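Side-chain contacts in alanine racemase (Acinetobacter baumannii, PDB 4QHR), which belongs to the alanine racemase family, pairing an N-terminal TIM-barrel domain with a C-terminal beta domain and carrying a pyridoxal-phosphate-modified lysine: residues N16-R19 with V20-L23; S190-N193 with S194-F198; S218-A221 with D222-V225. One frame throughout, in Å; residues are numbered along the deposited sequence.

Contact 1 of 3, residues N16-R19 with V20-L23; sequences NLNR and VKQL
Two successive bends in the Arg19 side chain (chi2 -81°, chi3 -63°) bring its guanidinium forward along the helix to Gln22, whose chain runs straight beyond CG and carries its amide out to meet it. Arg19 NH1 donates to Gln22 OE1 at 3.1 Å, an i to i+3 hydrogen bond. It is nearly straight, and each group is met in its own plane: OE1 at the guanidinium edge, NH1 in the plane of the amide carbonyl. The two planes are turned 52° against each other, an edge-on bond and not a stack. Leu23, one turn after Arg19, brings a methyl over a face of the same guanidinium, CD1 standing 3.9 Å from Arg19 NH2. Gln22 also leans against Asn18, its CG 3.3 Å from Asn18 O. Their amides are steeply inclined, and Asn18 ND2 comes within 3.3 Å of Gln22 NE2, a pair of donors that do not bond. Beneath the side chains run the regular i to i+4 bonds of helix 10-23, among them Leu23 N to Arg19 O at 2.9 Å. On the buried side, Val20 CG2 rests 3.5 Å from Asn16 O. Asn16 turns the other way, its amide taken up by Lys231 N and Leu214 O. The Arg19 guanidinium has further acceptors in Leu228 O, bonded to NH2, and Asp229 O, bonded to NE. Three neutral oxygens thus grip the cation, one through each nitrogen, fixing its rotation. The carbonyl dipoles probably help to stabilise the positive charge, and the arginine ties the last turn of helix 10-23 to the chain around helix 225-228.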
loop_
_atom_site.group_PDB
_atom_site.type_symbol
_atom_site.label_atom_id
_atom_site.label_comp_id
_atom_site.label_asym_id
_atom_site.label_seq_id
_atom_site.Cartn_x
_atom_site.Cartn_y
_atom_site.Cartn_z
ATOM N N ASN A 16 -19.083 -3.830 -16.273
ATOM C CA ASN A 16 -19.226 -4.707 -15.111
ATOM C C ASN A 16 -20.453 -4.322 -14.324
ATOM O O ASN A 16 -21.132 -5.176 -13.779
ATOM C CB ASN A 16 -17.972 -4.552 -14.257
ATOM C CG ASN A 16 -16.718 -4.995 -14.972
ATOM O OD1 ASN A 16 -16.772 -5.846 -15.886
ATOM N ND2 ASN A 16 -15.582 -4.469 -14.548
ATOM N N LEU A 17 -20.760 -3.023 -14.261
ATOM C CA LEU A 17 -22.013 -2.591 -13.614
ATOM C C LEU A 17 -23.216 -3.182 -14.375
ATOM O O LEU A 17 -24.200 -3.641 -13.755
ATOM C CB LEU A 17 -22.103 -1.079 -13.543
ATOM C CG LEU A 17 -23.373 -0.515 -12.901
ATOM C CD1 LEU A 17 -23.681 -1.093 -11.537
ATOM C CD2 LEU A 17 -23.304 0.987 -12.820
ATOM N N ASN A 18 -23.101 -3.212 -15.703
ATOM C CA ASN A 18 -24.121 -3.777 -16.530
ATOM C C ASN A 18 -24.234 -5.268 -16.322
ATOM O O ASN A 18 -25.346 -5.805 -16.419
ATOM C CB ASN A 18 -23.927 -3.433 -18.015
ATOM C CG ASN A 18 -25.130 -3.853 -18.843
ATOM O OD1 ASN A 18 -26.222 -3.291 -18.679
ATOM N ND2 ASN A 18 -24.965 -4.842 -19.662
ATOM N N ARG A 19 -23.121 -5.948 -16.033
ATOM C CA ARG A 19 -23.176 -7.329 -15.636
ATOM C C ARG A 19 -24.015 -7.547 -14.378
ATOM O O ARG A 19 -24.818 -8.500 -14.302
ATOM C CB ARG A 19 -21.791 -7.949 -15.478
ATOM C CG ARG A 19 -20.972 -8.031 -16.770
ATOM C CD ARG A 19 -21.353 -9.223 -17.662
ATOM N NE ARG A 19 -21.053 -10.463 -16.941
ATOM C CZ ARG A 19 -21.928 -11.395 -16.572
ATOM N NH1 ARG A 19 -23.243 -11.313 -16.879
ATOM N NH2 ARG A 19 -21.488 -12.478 -15.925
ATOM N N VAL A 20 -23.871 -6.667 -13.396
ATOM C CA VAL A 20 -24.721 -6.772 -12.214
ATOM C C VAL A 20 -26.191 -6.738 -12.581
ATOM O O VAL A 20 -26.985 -7.549 -12.078
ATOM C CB VAL A 20 -24.444 -5.646 -11.159
ATOM C CG1 VAL A 20 -25.317 -5.879 -9.931
ATOM C CG2 VAL A 20 -22.958 -5.629 -10.800
ATOM N N LYS A 21 -26.541 -5.763 -13.405
ATOM C CA LYS A 21 -27.893 -5.616 -13.920
ATOM C C LYS A 21 -28.432 -6.848 -14.648
ATOM O O LYS A 21 -29.619 -7.181 -14.534
ATOM C CB LYS A 21 -27.994 -4.413 -14.856
ATOM C CG LYS A 21 -29.408 -4.198 -15.310
ATOM C CD LYS A 21 -29.597 -2.934 -16.128
ATOM C CE LYS A 21 -31.029 -2.926 -16.645
ATOM N NZ LYS A 21 -31.352 -1.550 -17.078
ATOM N N GLN A 22 -27.578 -7.503 -15.410
ATOM C CA GLN A 22 -27.938 -8.727 -16.071
ATOM C C GLN A 22 -28.123 -9.848 -15.063
ATOM O O GLN A 22 -29.011 -10.681 -15.216
ATOM C CB GLN A 22 -26.863 -9.137 -17.110
ATOM C CG GLN A 22 -26.733 -8.196 -18.287
ATOM C CD GLN A 22 -25.534 -8.555 -19.189
ATOM O OE1 GLN A 22 -24.647 -9.312 -18.814
ATOM N NE2 GLN A 22 -25.508 -7.981 -20.393
ATOM N N LEU A 23 -27.309 -9.894 -14.021
ATOM C CA LEU A 23 -27.414 -10.965 -13.052
ATOM C C LEU A 23 -28.473 -10.740 -12.004
ATOM O O LEU A 23 -28.947 -11.703 -11.418
ATOM C CB LEU A 23 -26.059 -11.190 -12.319
ATOM C CG LEU A 23 -24.967 -11.727 -13.271
ATOM C CD1 LEU A 23 -23.546 -11.465 -12.777
ATOM C CD2 LEU A 23 -25.153 -13.237 -13.471
#

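Contact 2 of 3, residues S190-N193 with S194-F198; sequences SCCN and SAAIF
This is a helix N-cap, placed where the chain leaves strand 188-190 of the parallel TIM-barrel sheet and enters helix 194-199. Asn193 is the capping residue: its OD1 accepts from Ala196 N at 3.1 Å, a nearly straight bond (166°) with the donor tilted 19° from the amide carbonyl plane. A chi1 of 58° sets CG between the backbone N and the carbonyl carbon and swings the amide over the first turn. The backbone carbonyl of the same residue starts the helical pattern, Asn193 O receiving Ile197 N at 2.9 Å. Ile197 lays its CG1 3.2 Å from that oxygen. One residue earlier, Cys192 adds an apolar brace, with CB 3.6 Å from Ala196 CB and 3.8 Å from Ile197 CG1. The capped end also faces the modified residue LLP at position 34: Ser194 OG is hydrogen-bonded to its OP3 and to Met213 N, so the helix N-terminus would probably help to stabilise the phosphate charge. Helix 194-199 packs against helix 10-23 through Ile197 and Phe198, while Ile197, with Cys192 from the preceding loop, lies on Val208 of strand 207-208.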
loop_
_atom_site.group_PDB
_atom_site.type_symbol
_atom_site.label_atom_id
_atom_site.label_comp_id
_atom_site.label_asym_id
_atom_site.label_seq_id
_atom_site.Cartn_x
_atom_site.Cartn_y
_atom_site.Cartn_z
ATOM N N SER A 190 -31.642 -6.818 1.657
ATOM C CA SER A 190 -30.384 -6.737 0.919
ATOM C C SER A 190 -29.357 -7.678 1.554
ATOM O O SER A 190 -28.992 -7.548 2.761
ATOM C CB SER A 190 -29.811 -5.332 0.996
ATOM O OG SER A 190 -28.604 -5.185 0.195
ATOM N N CYS A 191 -28.841 -8.597 0.737
ATOM C CA CYS A 191 -27.740 -9.423 1.238
ATOM C C CYS A 191 -26.652 -9.871 0.260
ATOM O O CYS A 191 -25.674 -10.432 0.701
ATOM C CB CYS A 191 -28.297 -10.618 1.951
ATOM S SG CYS A 191 -29.051 -11.777 0.821
ATOM N N CYS A 192 -26.795 -9.630 -1.034
ATOM C CA CYS A 192 -25.803 -10.103 -1.994
ATOM C C CYS A 192 -24.617 -9.162 -2.225
ATOM O O CYS A 192 -24.776 -8.013 -2.707
ATOM C CB CYS A 192 -26.453 -10.409 -3.349
ATOM S SG CYS A 192 -27.766 -11.666 -3.243
ATOM N N ASN A 193 -23.445 -9.673 -1.902
ATOM C CA ASN A 193 -22.153 -9.124 -2.373
ATOM C C ASN A 193 -21.901 -9.681 -3.783
ATOM O O ASN A 193 -22.802 -10.297 -4.349
ATOM C CB ASN A 193 -21.042 -9.421 -1.370
ATOM C CG ASN A 193 -20.854 -10.925 -1.083
ATOM O OD1 ASN A 193 -21.485 -11.783 -1.708
ATOM N ND2 ASN A 193 -19.994 -11.228 -0.148
ATOM N N SER A 194 -20.713 -9.483 -4.351
ATOM C CA SER A 194 -20.440 -9.912 -5.689
ATOM C C SER A 194 -20.613 -11.429 -5.806
ATOM O O SER A 194 -21.223 -11.907 -6.743
ATOM C CB SER A 194 -19.004 -9.552 -6.102
ATOM O OG SER A 194 -18.804 -8.144 -6.094
ATOM N N ALA A 195 -20.077 -12.146 -4.840
ATOM C CA ALA A 195 -20.126 -13.621 -4.904
ATOM C C ALA A 195 -21.577 -14.140 -4.933
ATOM O O ALA A 195 -21.946 -15.048 -5.745
ATOM C CB ALA A 195 -19.343 -14.206 -3.736
ATOM N N ALA A 196 -22.389 -13.590 -4.034
ATOM C CA ALA A 196 -23.805 -13.947 -3.951
ATOM C C ALA A 196 -24.599 -13.520 -5.192
ATOM O O ALA A 196 -25.545 -14.221 -5.583
ATOM C CB ALA A 196 -24.438 -13.362 -2.720
ATOM N N ILE A 197 -24.241 -12.373 -5.818
ATOM C CA ILE A 197 -24.857 -12.003 -7.107
ATOM C C ILE A 197 -24.664 -13.135 -8.143
ATOM O O ILE A 197 -25.599 -13.468 -8.908
ATOM C CB ILE A 197 -24.365 -10.604 -7.599
ATOM C CG1 ILE A 197 -24.897 -9.510 -6.664
ATOM C CG2 ILE A 197 -24.824 -10.328 -9.032
ATOM C CD1 ILE A 197 -24.239 -8.167 -6.792
ATOM N N PHE A 198 -23.474 -13.745 -8.184
ATOM C CA PHE A 198 -23.225 -14.828 -9.127
ATOM C C PHE A 198 -23.921 -16.125 -8.694
ATOM O O PHE A 198 -24.489 -16.841 -9.535
ATOM C CB PHE A 198 -21.713 -15.086 -9.308
ATOM C CG PHE A 198 -21.045 -14.131 -10.229
ATOM C CD1 PHE A 198 -21.150 -14.289 -11.582
ATOM C CD2 PHE A 198 -20.302 -13.090 -9.755
ATOM C CE1 PHE A 198 -20.534 -13.403 -12.465
ATOM C CE2 PHE A 198 -19.666 -12.227 -10.601
ATOM C CZ PHE A 198 -19.799 -12.371 -11.966
#

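Contact 3 of 3, residues S218-A221 with D222-V225; sequences SPFA and DKTV
Asp222 curls back toward Phe220 at the corner of a type I beta turn running from Phe220 to Lys223. Its chi1 of 64° sets the carboxylate between its own backbone N and carbonyl carbon, where OD1 stands 3.6 Å from Phe220 CB. A water spans the corner, accepting weakly from Ala221 N at 3.1 Å and donating weakly to Asp222 OD1. Lys223 closes the turn. Its N reaches Phe220 O across 3.5 Å, a well-aligned but long and weak hydrogen bond. Its aliphatic part crosses the base of Phe220 at a slant, CB 3.9 Å from Phe220 CB, before a bend at chi2 (-72°) leads the rest of the chain away. The carbonyl of Lys223 turns inward to Ser218, where OG lies 2.8 Å from Lys223 O and 2.9 Å from Phe220 O. Both oxygens compete for the one hydroxyl proton, so which of them receives it is not settled; the hydroxyl sits within reach of both carbonyls, and a bond to Lys223 O would join the two arms of the loop. Thr224 follows as the N-cap of helix 225-228, its side chain capping a backbone N just beyond Val225, while its own N is bonded to the Asp227 side chain. Val225 brings the chain back to its start: CG1 comes 3.6 Å from Ser218 N, whose hydrogen bond goes to Asp330 of helix 329-335. The loop lies between two helices. Pro219 and Phe220 rest on helix 194-199 through Ala195, with Ser194 also touching the proline and Lys199 the ring. Ser218, Pro219, Phe220 and Lys223 all touch Leu228 of helix 225-228, and Val225 continues onto Leu230, Pro232 and Leu328.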
loop_
_atom_site.group_PDB
_atom_site.type_symbol
_atom_site.label_atom_id
_atom_site.label_comp_id
_atom_site.label_asym_id
_atom_site.label_seq_id
_atom_site.Cartn_x
_atom_site.Cartn_y
_atom_site.Cartn_z
ATOM N N SER A 218 -12.002 -10.872 -9.500
ATOM C CA SER A 218 -12.855 -12.033 -9.127
ATOM C C SER A 218 -13.167 -12.184 -7.645
ATOM O O SER A 218 -12.294 -12.112 -6.812
ATOM C CB SER A 218 -12.195 -13.335 -9.549
ATOM O OG SER A 218 -13.073 -14.420 -9.254
ATOM N N PRO A 219 -14.436 -12.417 -7.304
ATOM C CA PRO A 219 -14.754 -12.769 -5.892
ATOM C C PRO A 219 -14.413 -14.242 -5.530
ATOM O O PRO A 219 -14.573 -14.595 -4.375
ATOM C CB PRO A 219 -16.262 -12.623 -5.807
ATOM C CG PRO A 219 -16.759 -12.522 -7.147
ATOM C CD PRO A 219 -15.621 -12.433 -8.152
ATOM N N PHE A 220 -13.971 -15.033 -6.506
ATOM C CA PHE A 220 -13.799 -16.498 -6.364
ATOM C C PHE A 220 -12.358 -16.914 -6.649
ATOM O O PHE A 220 -11.780 -16.529 -7.670
ATOM C CB PHE A 220 -14.698 -17.239 -7.355
ATOM C CG PHE A 220 -16.157 -16.899 -7.237
ATOM C CD1 PHE A 220 -16.844 -17.213 -6.102
ATOM C CD2 PHE A 220 -16.857 -16.309 -8.293
ATOM C CE1 PHE A 220 -18.189 -16.924 -5.980
ATOM C CE2 PHE A 220 -18.211 -16.015 -8.188
ATOM C CZ PHE A 220 -18.877 -16.310 -7.009
ATOM N N ALA A 221 -11.819 -17.763 -5.785
ATOM C CA ALA A 221 -10.458 -18.289 -5.947
ATOM C C ALA A 221 -10.331 -19.180 -7.154
ATOM O O ALA A 221 -9.267 -19.251 -7.757
ATOM C CB ALA A 221 -10.023 -19.046 -4.683
ATOM N N ASP A 222 -11.425 -19.836 -7.533
ATOM C CA ASP A 222 -11.414 -20.808 -8.603
ATOM C C ASP A 222 -12.073 -20.307 -9.904
ATOM O O ASP A 222 -12.374 -21.103 -10.794
ATOM C CB ASP A 222 -12.073 -22.112 -8.101
ATOM C CG ASP A 222 -13.550 -21.940 -7.758
ATOM O OD1 ASP A 222 -14.046 -20.800 -7.659
ATOM O OD2 ASP A 222 -14.235 -22.959 -7.581
ATOM N N LYS A 223 -12.308 -19.001 -10.027
ATOM C CA LYS A 223 -12.834 -18.456 -11.262
ATOM C C LYS A 223 -12.065 -17.244 -11.665
ATOM O O LYS A 223 -11.813 -16.374 -10.828
ATOM C CB LYS A 223 -14.300 -18.051 -11.117
ATOM C CG LYS A 223 -15.220 -19.192 -10.736
ATOM C CD LYS A 223 -15.434 -20.165 -11.896
ATOM C CE LYS A 223 -16.238 -21.363 -11.407
ATOM N NZ LYS A 223 -16.797 -22.081 -12.580
ATOM N N THR A 224 -11.728 -17.171 -12.950
ATOM C CA THR A 224 -11.111 -15.978 -13.511
ATOM C C THR A 224 -12.183 -14.999 -13.938
ATOM O O THR A 224 -13.360 -15.366 -14.125
ATOM C CB THR A 224 -10.271 -16.286 -14.771
ATOM O OG1 THR A 224 -11.155 -16.597 -15.842
ATOM C CG2 THR A 224 -9.269 -17.419 -14.540
ATOM N N VAL A 225 -11.774 -13.743 -14.128
ATOM C CA VAL A 225 -12.713 -12.732 -14.628
ATOM C C VAL A 225 -13.210 -13.075 -16.018
ATOM O O VAL A 225 -14.323 -12.695 -16.404
ATOM C CB VAL A 225 -12.152 -11.310 -14.576
ATOM C CG1 VAL A 225 -12.047 -10.899 -13.143
ATOM C CG2 VAL A 225 -10.785 -11.203 -15.233
HETATM O O HOH W 1 -13.584 -20.044 -4.559
#

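Helix 194-199 of contact 2 is the middle piece, touched by both other contacts. On the side of contact 1, Leu23 CD1 packs 3.6 Å from Phe198 CE1, and Arg19 NH2 lies 3.7 Å from that same carbon. Toward contact 3, Ala195 O meets Phe220 CZ at 3.6 Å and Phe198 CB meets Phe220 CE2 at 3.8 Å. Contacts 1 and 3 do not touch, their nearest atoms being about 7 Å apart, yet both reach Leu228: Arg19 by a hydrogen bond and the 218-225 loop by packing. Among the three, contact 2 bonds to the modified residue LLP at position 34, through Ser194 OG to its OP3; Ser194 CB lies 3.9 Å from Pro219 CG.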